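Local coordinates for protein glutamine synthetase (Helicobacter pylori, PDB 5ZLI) that is a type I-beta glutamine synthetase, an enzyme of twelve like subunits whose chain includes a beta-grasp domain and a larger catalytic domain, at residues R313-L318 with S340-S345; A320-S325 with A382-A387; A435-L440 with F450-Q455. One frame throughout, in Å; residues are numbered along the deposited sequence.

Contact 1 of 3, residues R313-L318 with S340-S345; sequences RHARGL and SILTYS
Leu342 sets both of its methyls against the CB of Ala315, with CD1 at 3.6 Å and CD2 at 3.7 Å from that one carbon. The alanine methyl therefore sits at the fork of the leucine and not against a single branch. CD1 also meets the flank of Arg316, lying 4.1 Å from its CG, where the two side chains run at roughly a right angle to each other. Only the aliphatic root of the arginine is used here. Beyond CG its chain leads away from Leu342, and its NH2 forms a salt bridge with Glu432, while NH1 lies near Arg428.

The contact brings the first turn of helix 315-322 against the weakly bonded strand 341-346, which pairs in parallel with 351-355 in the large mixed sheet of the catalytic domain. Leu342 is the centre of an inverse gamma turn, closed by a weak bond from Thr343 N to Ile341 O at 3.2 Å, and this local bend lies exactly where the leucine is presented to the helix. Its other neighbours include Leu312 of helix 302-313 and Met422.

On the helix side, His314 occupies the N-cap position, between helices 302-313 and 315-322, and its carbonyl O accepts from Leu318 N at 2.7 Å. The imidazole is fixed through both nitrogens: ND1 bonds Asp436 and NE2 bonds Asp390, two carboxylates that would favour a protonated ring. Arg313 CG lies 4.1 Å above one face of that ring, toward its rim, and Tyr439 stacks on the imidazole as well. Beyond the turn, Tyr344 packs on Leu308 and hydrogen-bonds through OH to Gly399 O.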
loop_
_atom_site.group_PDB
_atom_site.type_symbol
_atom_site.label_atom_id
_atom_site.label_comp_id
_atom_site.label_asym_id
_atom_site.label_seq_id
_atom_site.Cartn_x
_atom_site.Cartn_y
_atom_site.Cartn_z
ATOM N N ARG B 313 62.533 13.627 8.716
ATOM C CA ARG B 313 63.168 12.584 9.523
ATOM C C ARG B 313 62.177 11.969 10.481
ATOM O O ARG B 313 62.062 10.739 10.574
ATOM C CB ARG B 313 64.340 13.140 10.333
ATOM C CG ARG B 313 64.975 12.100 11.258
ATOM C CD ARG B 313 65.889 11.113 10.515
ATOM N NE ARG B 313 67.010 11.810 9.878
ATOM C CZ ARG B 313 68.106 12.213 10.513
ATOM N NH1 ARG B 313 68.257 11.983 11.810
ATOM N NH2 ARG B 313 69.053 12.848 9.847
ATOM N N HIS B 314 61.429 12.817 11.176
ATOM C CA HIS B 314 60.469 12.364 12.160
ATOM C C HIS B 314 59.116 12.071 11.526
ATOM O O HIS B 314 58.165 11.731 12.247
ATOM C CB HIS B 314 60.306 13.420 13.261
ATOM C CG HIS B 314 61.599 13.899 13.830
ATOM N ND1 HIS B 314 62.478 13.061 14.484
ATOM C CD2 HIS B 314 62.134 15.141 13.906
ATOM C CE1 HIS B 314 63.522 13.756 14.896
ATOM N NE2 HIS B 314 63.340 15.022 14.558
ATOM N N ALA B 315 59.031 12.147 10.193
ATOM C CA ALA B 315 57.748 12.112 9.506
ATOM C C ALA B 315 56.895 10.922 9.936
ATOM O O ALA B 315 55.756 11.096 10.377
ATOM C CB ALA B 315 57.992 12.089 8.001
ATOM N N ARG B 316 57.434 9.702 9.839
ATOM C CA ARG B 316 56.624 8.522 10.145
ATOM C C ARG B 316 56.063 8.566 11.564
ATOM O O ARG B 316 54.962 8.073 11.809
ATOM C CB ARG B 316 57.403 7.224 9.885
ATOM C CG ARG B 316 57.853 7.130 8.455
ATOM C CD ARG B 316 57.593 5.774 7.844
ATOM N NE ARG B 316 57.638 4.631 8.754
ATOM C CZ ARG B 316 57.086 3.448 8.470
ATOM N NH1 ARG B 316 56.464 3.262 7.313
ATOM N NH2 ARG B 316 57.159 2.445 9.326
ATOM N N GLY B 317 56.814 9.109 12.523
ATOM C CA GLY B 317 56.257 9.277 13.856
ATOM C C GLY B 317 55.334 10.469 13.980
ATOM O O GLY B 317 54.367 10.424 14.748
ATOM N N LEU B 318 55.624 11.548 13.237
ATOM C CA LEU B 318 54.742 12.713 13.194
ATOM C C LEU B 318 53.351 12.380 12.661
ATOM O O LEU B 318 52.374 13.063 13.007
ATOM C CB LEU B 318 55.384 13.823 12.362
ATOM C CG LEU B 318 54.786 15.242 12.468
ATOM C CD1 LEU B 318 54.827 15.705 13.857
ATOM C CD2 LEU B 318 55.552 16.257 11.616
ATOM N N SER B 340 52.095 9.161 -0.466
ATOM C CA SER B 340 52.626 7.966 0.173
ATOM C C SER B 340 54.155 7.972 0.248
ATOM O O SER B 340 54.725 7.143 0.977
ATOM C CB SER B 340 52.148 6.698 -0.567
ATOM O OG SER B 340 52.423 5.506 0.168
ATOM N N ILE B 341 54.824 8.909 -0.435
ATOM C CA ILE B 341 56.282 8.960 -0.534
ATOM C C ILE B 341 56.760 10.270 0.093
ATOM O O ILE B 341 56.262 11.346 -0.254
ATOM C CB ILE B 341 56.759 8.880 -2.000
ATOM C CG1 ILE B 341 56.149 7.686 -2.741
ATOM C CG2 ILE B 341 58.281 8.781 -2.062
ATOM C CD1 ILE B 341 56.636 6.352 -2.283
ATOM N N LEU B 342 57.759 10.177 0.977
ATOM C CA LEU B 342 58.212 11.311 1.789
ATOM C C LEU B 342 59.387 12.035 1.126
ATOM O O LEU B 342 60.535 11.966 1.566
ATOM C CB LEU B 342 58.591 10.827 3.182
ATOM C CG LEU B 342 57.490 10.399 4.134
ATOM C CD1 LEU B 342 58.114 9.688 5.324
ATOM C CD2 LEU B 342 56.729 11.644 4.565
ATOM N N THR B 343 59.075 12.825 0.105
ATOM C CA THR B 343 60.083 13.660 -0.533
ATOM C C THR B 343 59.462 15.016 -0.845
ATOM O O THR B 343 58.265 15.234 -0.660
ATOM C CB THR B 343 60.658 12.998 -1.796
ATOM O OG1 THR B 343 60.678 11.574 -1.626
ATOM C CG2 THR B 343 62.087 13.466 -2.021
ATOM N N TYR B 344 60.287 15.937 -1.309
ATOM C CA TYR B 344 59.847 17.272 -1.682
ATOM C C TYR B 344 60.052 17.483 -3.179
ATOM O O TYR B 344 60.898 16.834 -3.803
ATOM C CB TYR B 344 60.613 18.342 -0.848
ATOM C CG TYR B 344 62.154 18.238 -0.956
ATOM C CD1 TYR B 344 62.857 17.225 -0.285
ATOM C CD2 TYR B 344 62.898 19.128 -1.740
ATOM C CE1 TYR B 344 64.241 17.110 -0.391
ATOM C CE2 TYR B 344 64.283 19.012 -1.849
ATOM C CZ TYR B 344 64.944 18.007 -1.170
ATOM O OH TYR B 344 66.313 17.888 -1.270
ATOM N N SER B 345 59.254 18.380 -3.758
ATOM C CA SER B 345 59.419 18.765 -5.156
ATOM C C SER B 345 58.570 19.993 -5.429
ATOM O O SER B 345 57.484 20.141 -4.871
ATOM C CB SER B 345 59.041 17.633 -6.119
ATOM O OG SER B 345 59.983 16.588 -6.025
#

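Contact 2 of 3, residues A320-S325 with A382-A387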
loop_
_atom_site.group_PDB
_atom_site.type_symbol
_atom_site.label_atom_id
_atom_site.label_comp_id
_atom_site.label_asym_id
_atom_site.label_seq_id
_atom_site.Cartn_x
_atom_site.Cartn_y
_atom_site.Cartn_z
ATOM N N ALA B 320 51.350 10.264 13.559
ATOM C CA ALA B 320 50.486 10.043 14.719
ATOM C C ALA B 320 49.773 11.310 15.214
ATOM O O ALA B 320 48.754 11.206 15.907
ATOM C CB ALA B 320 51.303 9.410 15.842
ATOM N N PHE B 321 50.286 12.500 14.929
ATOM C CA PHE B 321 49.518 13.660 15.338
ATOM C C PHE B 321 48.819 14.347 14.190
ATOM O O PHE B 321 47.780 14.988 14.416
ATOM C CB PHE B 321 50.404 14.680 16.044
ATOM C CG PHE B 321 51.111 14.133 17.230
ATOM C CD1 PHE B 321 50.464 14.036 18.441
ATOM C CD2 PHE B 321 52.438 13.746 17.146
ATOM C CE1 PHE B 321 51.116 13.538 19.559
ATOM C CE2 PHE B 321 53.103 13.246 18.262
ATOM C CZ PHE B 321 52.444 13.154 19.468
ATOM N N THR B 322 49.370 14.226 12.972
ATOM C CA THR B 322 48.803 14.856 11.786
ATOM C C THR B 322 47.815 13.966 11.062
ATOM O O THR B 322 46.983 14.479 10.299
ATOM C CB THR B 322 49.900 15.245 10.789
ATOM O OG1 THR B 322 50.726 14.111 10.525
ATOM C CG2 THR B 322 50.735 16.359 11.358
ATOM N N ASN B 323 47.929 12.644 11.247
ATOM C CA ASN B 323 47.071 11.631 10.609
ATOM C C ASN B 323 46.625 10.680 11.719
ATOM O O ASN B 323 47.069 9.527 11.796
ATOM C CB ASN B 323 47.829 10.925 9.498
ATOM C CG ASN B 323 48.300 11.899 8.458
ATOM O OD1 ASN B 323 49.305 12.594 8.652
ATOM N ND2 ASN B 323 47.563 11.988 7.351
ATOM N N ALA B 324 45.694 11.178 12.550
ATOM C CA ALA B 324 45.463 10.654 13.886
ATOM C C ALA B 324 44.259 9.720 13.960
ATOM O O ALA B 324 43.815 9.375 15.066
ATOM C CB ALA B 324 45.324 11.814 14.874
ATOM N N SER B 325 43.716 9.315 12.815
ATOM C CA SER B 325 42.665 8.310 12.756
ATOM C C SER B 325 43.082 7.247 11.768
ATOM O O SER B 325 43.877 7.485 10.860
ATOM C CB SER B 325 41.334 8.881 12.303
ATOM O OG SER B 325 41.461 9.385 11.001
ATOM N N ALA B 382 51.713 22.103 16.691
ATOM C CA ALA B 382 52.758 22.009 17.700
ATOM C C ALA B 382 53.815 20.999 17.295
ATOM O O ALA B 382 55.009 21.287 17.337
ATOM C CB ALA B 382 52.158 21.652 19.051
ATOM N N ALA B 383 53.396 19.784 16.949
ATOM C CA ALA B 383 54.358 18.739 16.575
ATOM C C ALA B 383 55.119 19.057 15.274
ATOM O O ALA B 383 56.321 18.804 15.169
ATOM C CB ALA B 383 53.635 17.395 16.484
ATOM N N ILE B 384 54.442 19.581 14.259
ATOM C CA ILE B 384 55.159 19.952 13.043
ATOM C C ILE B 384 56.266 20.943 13.353
ATOM O O ILE B 384 57.387 20.823 12.830
ATOM C CB ILE B 384 54.181 20.479 11.985
ATOM C CG1 ILE B 384 53.541 19.278 11.289
ATOM C CG2 ILE B 384 54.874 21.407 11.025
ATOM C CD1 ILE B 384 52.224 19.570 10.656
ATOM N N LEU B 385 55.985 21.928 14.219
ATOM C CA LEU B 385 57.025 22.897 14.545
ATOM C C LEU B 385 58.145 22.264 15.354
ATOM O O LEU B 385 59.315 22.538 15.102
ATOM C CB LEU B 385 56.438 24.101 15.258
ATOM C CG LEU B 385 57.548 25.055 15.702
ATOM C CD1 LEU B 385 58.318 25.686 14.531
ATOM C CD2 LEU B 385 56.931 26.159 16.588
ATOM N N MET B 386 57.819 21.388 16.300
ATOM C CA MET B 386 58.868 20.726 17.077
ATOM C C MET B 386 59.749 19.842 16.207
ATOM O O MET B 386 60.912 19.611 16.545
ATOM C CB MET B 386 58.281 19.869 18.198
ATOM C CG MET B 386 57.520 20.585 19.297
ATOM S SD MET B 386 58.401 21.851 20.212
ATOM C CE MET B 386 59.563 20.878 21.167
ATOM N N ALA B 387 59.227 19.325 15.102
ATOM C CA ALA B 387 60.053 18.479 14.254
ATOM C C ALA B 387 60.916 19.286 13.314
ATOM O O ALA B 387 62.017 18.847 12.958
ATOM C CB ALA B 387 59.194 17.532 13.432
#
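Phe321 and Ala383 make one apolar pair across these segments: the CD2 corner of the Phe321 ring lies 3.9 Å from the CB of Ala383, which meets the ring obliquely, with CG of the same ring next at 4.2 Å. One residue on, Thr322 and Ile384 cross at about a right angle: the threonine methyl CG2 is 3.6 Å from the isoleucine CD1 and 4.0 Å from its CG1. The threonine torsion (chi1 52°) sends this methyl outward beside the backbone N and places the hydroxyl between the backbone N and the carbonyl carbon.

Polar interactions stay on the Thr322 side. Its OG1 has Leu318 O, a turn earlier, and Asn323 OD1, at 2.8 Å, as competing acceptors for a single proton. Asn323, the first residue to leave the helix, is held in turn by ND2 to Phe370 O.

Phe321 also has aromatic neighbours: it meets Phe446 edge-to-face and Tyr454 with planes at about 35°. The end of helix 315-322 is thus packed on helix 377-393 within the catalytic domain, with Leu440 of helix 438-441 touching both Phe321 and Ala383, and helix 114-128 against Ala382, Leu385 and Met386.

Contact 3 of 3, residues A435-L440 with F450-Q455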
loop_
_atom_site.group_PDB
_atom_site.type_symbol
_atom_site.label_atom_id
_atom_site.label_comp_id
_atom_site.label_asym_id
_atom_site.label_seq_id
_atom_site.Cartn_x
_atom_site.Cartn_y
_atom_site.Cartn_z
ATOM N N ALA B 435 58.740 5.241 19.441
ATOM C CA ALA B 435 60.152 4.911 19.334
ATOM C C ALA B 435 61.004 6.104 18.919
ATOM O O ALA B 435 62.214 5.959 18.735
ATOM C CB ALA B 435 60.351 3.765 18.358
ATOM N N ASP B 436 60.404 7.274 18.773
ATOM C CA ASP B 436 61.083 8.517 18.412
ATOM C C ASP B 436 60.248 9.650 18.983
ATOM O O ASP B 436 59.417 10.260 18.307
ATOM C CB ASP B 436 61.224 8.721 16.911
ATOM C CG ASP B 436 62.181 9.813 16.597
ATOM O OD1 ASP B 436 62.312 10.175 15.406
ATOM O OD2 ASP B 436 62.710 10.388 17.577
ATOM N N LYS B 437 60.453 9.930 20.254
ATOM C CA LYS B 437 59.606 10.882 20.920
ATOM C C LYS B 437 60.397 12.034 21.484
ATOM O O LYS B 437 59.801 12.954 22.057
ATOM C CB LYS B 437 58.812 10.154 22.014
ATOM C CG LYS B 437 59.543 8.929 22.565
ATOM C CD LYS B 437 58.703 8.169 23.592
ATOM C CE LYS B 437 59.475 7.003 24.222
ATOM N NZ LYS B 437 58.617 6.090 25.057
ATOM N N GLN B 438 61.709 12.061 21.254
ATOM C CA GLN B 438 62.533 13.011 21.996
ATOM C C GLN B 438 62.408 14.425 21.451
ATOM O O GLN B 438 62.391 15.384 22.221
ATOM C CB GLN B 438 63.990 12.556 22.025
ATOM C CG GLN B 438 64.706 12.984 23.302
ATOM C CD GLN B 438 63.963 12.548 24.563
ATOM O OE1 GLN B 438 63.589 13.377 25.400
ATOM N NE2 GLN B 438 63.741 11.243 24.698
ATOM N N TYR B 439 62.313 14.583 20.138
ATOM C CA TYR B 439 62.233 15.924 19.594
ATOM C C TYR B 439 60.971 16.645 20.025
ATOM O O TYR B 439 60.907 17.872 19.904
ATOM C CB TYR B 439 62.288 15.877 18.080
ATOM C CG TYR B 439 61.084 15.225 17.484
ATOM C CD1 TYR B 439 60.995 13.844 17.395
ATOM C CD2 TYR B 439 60.008 15.988 17.047
ATOM C CE1 TYR B 439 59.888 13.246 16.858
ATOM C CE2 TYR B 439 58.884 15.388 16.519
ATOM C CZ TYR B 439 58.837 14.017 16.422
ATOM O OH TYR B 439 57.719 13.414 15.889
ATOM N N LEU B 440 59.961 15.919 20.500
ATOM C CA LEU B 440 58.778 16.547 21.080
ATOM C C LEU B 440 58.973 16.896 22.548
ATOM O O LEU B 440 58.380 17.867 23.028
ATOM C CB LEU B 440 57.592 15.603 20.962
ATOM C CG LEU B 440 57.183 15.343 19.537
ATOM C CD1 LEU B 440 56.367 14.048 19.457
ATOM C CD2 LEU B 440 56.380 16.567 19.118
ATOM N N PHE B 450 51.469 13.064 28.950
ATOM C CA PHE B 450 50.587 13.289 27.803
ATOM C C PHE B 450 50.792 12.238 26.705
ATOM O O PHE B 450 49.819 11.661 26.218
ATOM C CB PHE B 450 50.780 14.700 27.220
ATOM C CG PHE B 450 50.107 14.897 25.867
ATOM C CD1 PHE B 450 48.753 15.172 25.775
ATOM C CD2 PHE B 450 50.822 14.744 24.686
ATOM C CE1 PHE B 450 48.144 15.328 24.533
ATOM C CE2 PHE B 450 50.207 14.891 23.469
ATOM C CZ PHE B 450 48.866 15.172 23.396
ATOM N N ILE B 451 52.043 11.995 26.287
ATOM C CA ILE B 451 52.304 11.070 25.179
ATOM C C ILE B 451 51.719 9.710 25.477
ATOM O O ILE B 451 51.185 9.032 24.595
ATOM C CB ILE B 451 53.812 10.934 24.896
ATOM C CG1 ILE B 451 54.401 12.178 24.215
ATOM C CG2 ILE B 451 54.111 9.650 24.103
ATOM C CD1 ILE B 451 55.948 12.190 24.200
ATOM N N GLN B 452 51.839 9.268 26.716
ATOM C CA GLN B 452 51.287 7.971 27.057
ATOM C C GLN B 452 49.772 8.050 27.069
ATOM O O GLN B 452 49.097 7.140 26.575
ATOM C CB GLN B 452 51.877 7.540 28.400
ATOM C CG GLN B 452 53.400 7.336 28.313
ATOM C CD GLN B 452 53.794 6.066 27.548
ATOM O OE1 GLN B 452 53.231 4.996 27.799
ATOM N NE2 GLN B 452 54.749 6.178 26.622
ATOM N N ALA B 453 49.223 9.181 27.508
ATOM C CA ALA B 453 47.786 9.366 27.389
ATOM C C ALA B 453 47.373 9.365 25.918
ATOM O O ALA B 453 46.486 8.615 25.514
ATOM C CB ALA B 453 47.365 10.670 28.079
ATOM N N TYR B 454 48.075 10.123 25.082
ATOM C CA TYR B 454 47.690 10.183 23.685
ATOM C C TYR B 454 47.801 8.814 23.051
ATOM O O TYR B 454 46.969 8.441 22.232
ATOM C CB TYR B 454 48.559 11.192 22.945
ATOM C CG TYR B 454 48.176 11.418 21.487
ATOM C CD1 TYR B 454 47.262 12.405 21.153
ATOM C CD2 TYR B 454 48.750 10.678 20.455
ATOM C CE1 TYR B 454 46.914 12.648 19.849
ATOM C CE2 TYR B 454 48.400 10.910 19.125
ATOM C CZ TYR B 454 47.475 11.906 18.834
ATOM O OH TYR B 454 47.080 12.192 17.541
ATOM N N GLN B 455 48.829 8.058 23.414
ATOM C CA GLN B 455 48.988 6.707 22.893
ATOM C C GLN B 455 47.841 5.819 23.352
ATOM O O GLN B 455 47.242 5.099 22.557
ATOM C CB GLN B 455 50.341 6.140 23.336
ATOM C CG GLN B 455 50.439 4.609 23.287
ATOM C CD GLN B 455 50.164 3.951 24.640
ATOM O OE1 GLN B 455 50.197 4.604 25.698
ATOM N NE2 GLN B 455 49.872 2.648 24.605
#
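The amide of Gln452 turns its NE2 end to Lys437, whose NZ stands 4.2 Å from that NE2, beyond the nitrogen and somewhat off the amide plane. Both atoms are donors, so the pair is a loose approach, with no hydrogen bond between them. Two rings flank the contact without spanning it. On one face of Tyr439 lies Leu440 CG, 3.5 Å above the plane and offset toward the rim, while Asp436 OD2 lies at the edge, in the plane of the ring. Phe450 has Tyr454 CB 4.0 Å above one of its faces, a neighbour one helical turn along.

The apolar part of the contact is made by Ile451. Its CD1 reaches the root of the lysine, 4.1 Å from Lys437 CB, and the same side chain packs on Met433 and Leu434 of helix 426-434. With chi1 at 28° and the lysine chain extended beyond CG, NZ is carried past the isoleucine to the glutamine. There it has a long, weak ion pair with Glu448.

This is a helical corner of the catalytic domain: the chain leaves helix 426-434, makes the short, weakly bonded helix 438-441, and returns after a short loop in the long helix 448-466. A backbone bond between Leu440 and Phe446 draws that loop together. In the long helix, Tyr454 N bonds Phe450 O and Gln455 N bonds Ile451 O at 2.8 Å, regular helical bonds; Ile451 points toward Lys437, and Gln452 reaches it by the end of its side chain. The buried Tyr454 donates from its OH to the carbonyl of Ala320, and its ring also packs on Leu379 of helix 377-393.

Contact 2 is the buried one, its centre about 10 Å from the centre of the chain, whereas contacts 1 and 3 lie about 17 and 19 Å out and are partly buried. Contacts 1 and 2 share helix 315-322, one using its first turn against a strand and the other its last turn against helix 377-393; Leu318 bridges them by packing CD1 on Ala383 CB. Contact 2 is all apolar across its segments. Contact 1 adds an arginine CG to its methyls, with the salt bridge of Arg316 outside, whereas in contact 3 Lys437 NZ stays near Gln452. Met386 CE, packed on Tyr439 O, joins contacts 2 and 3.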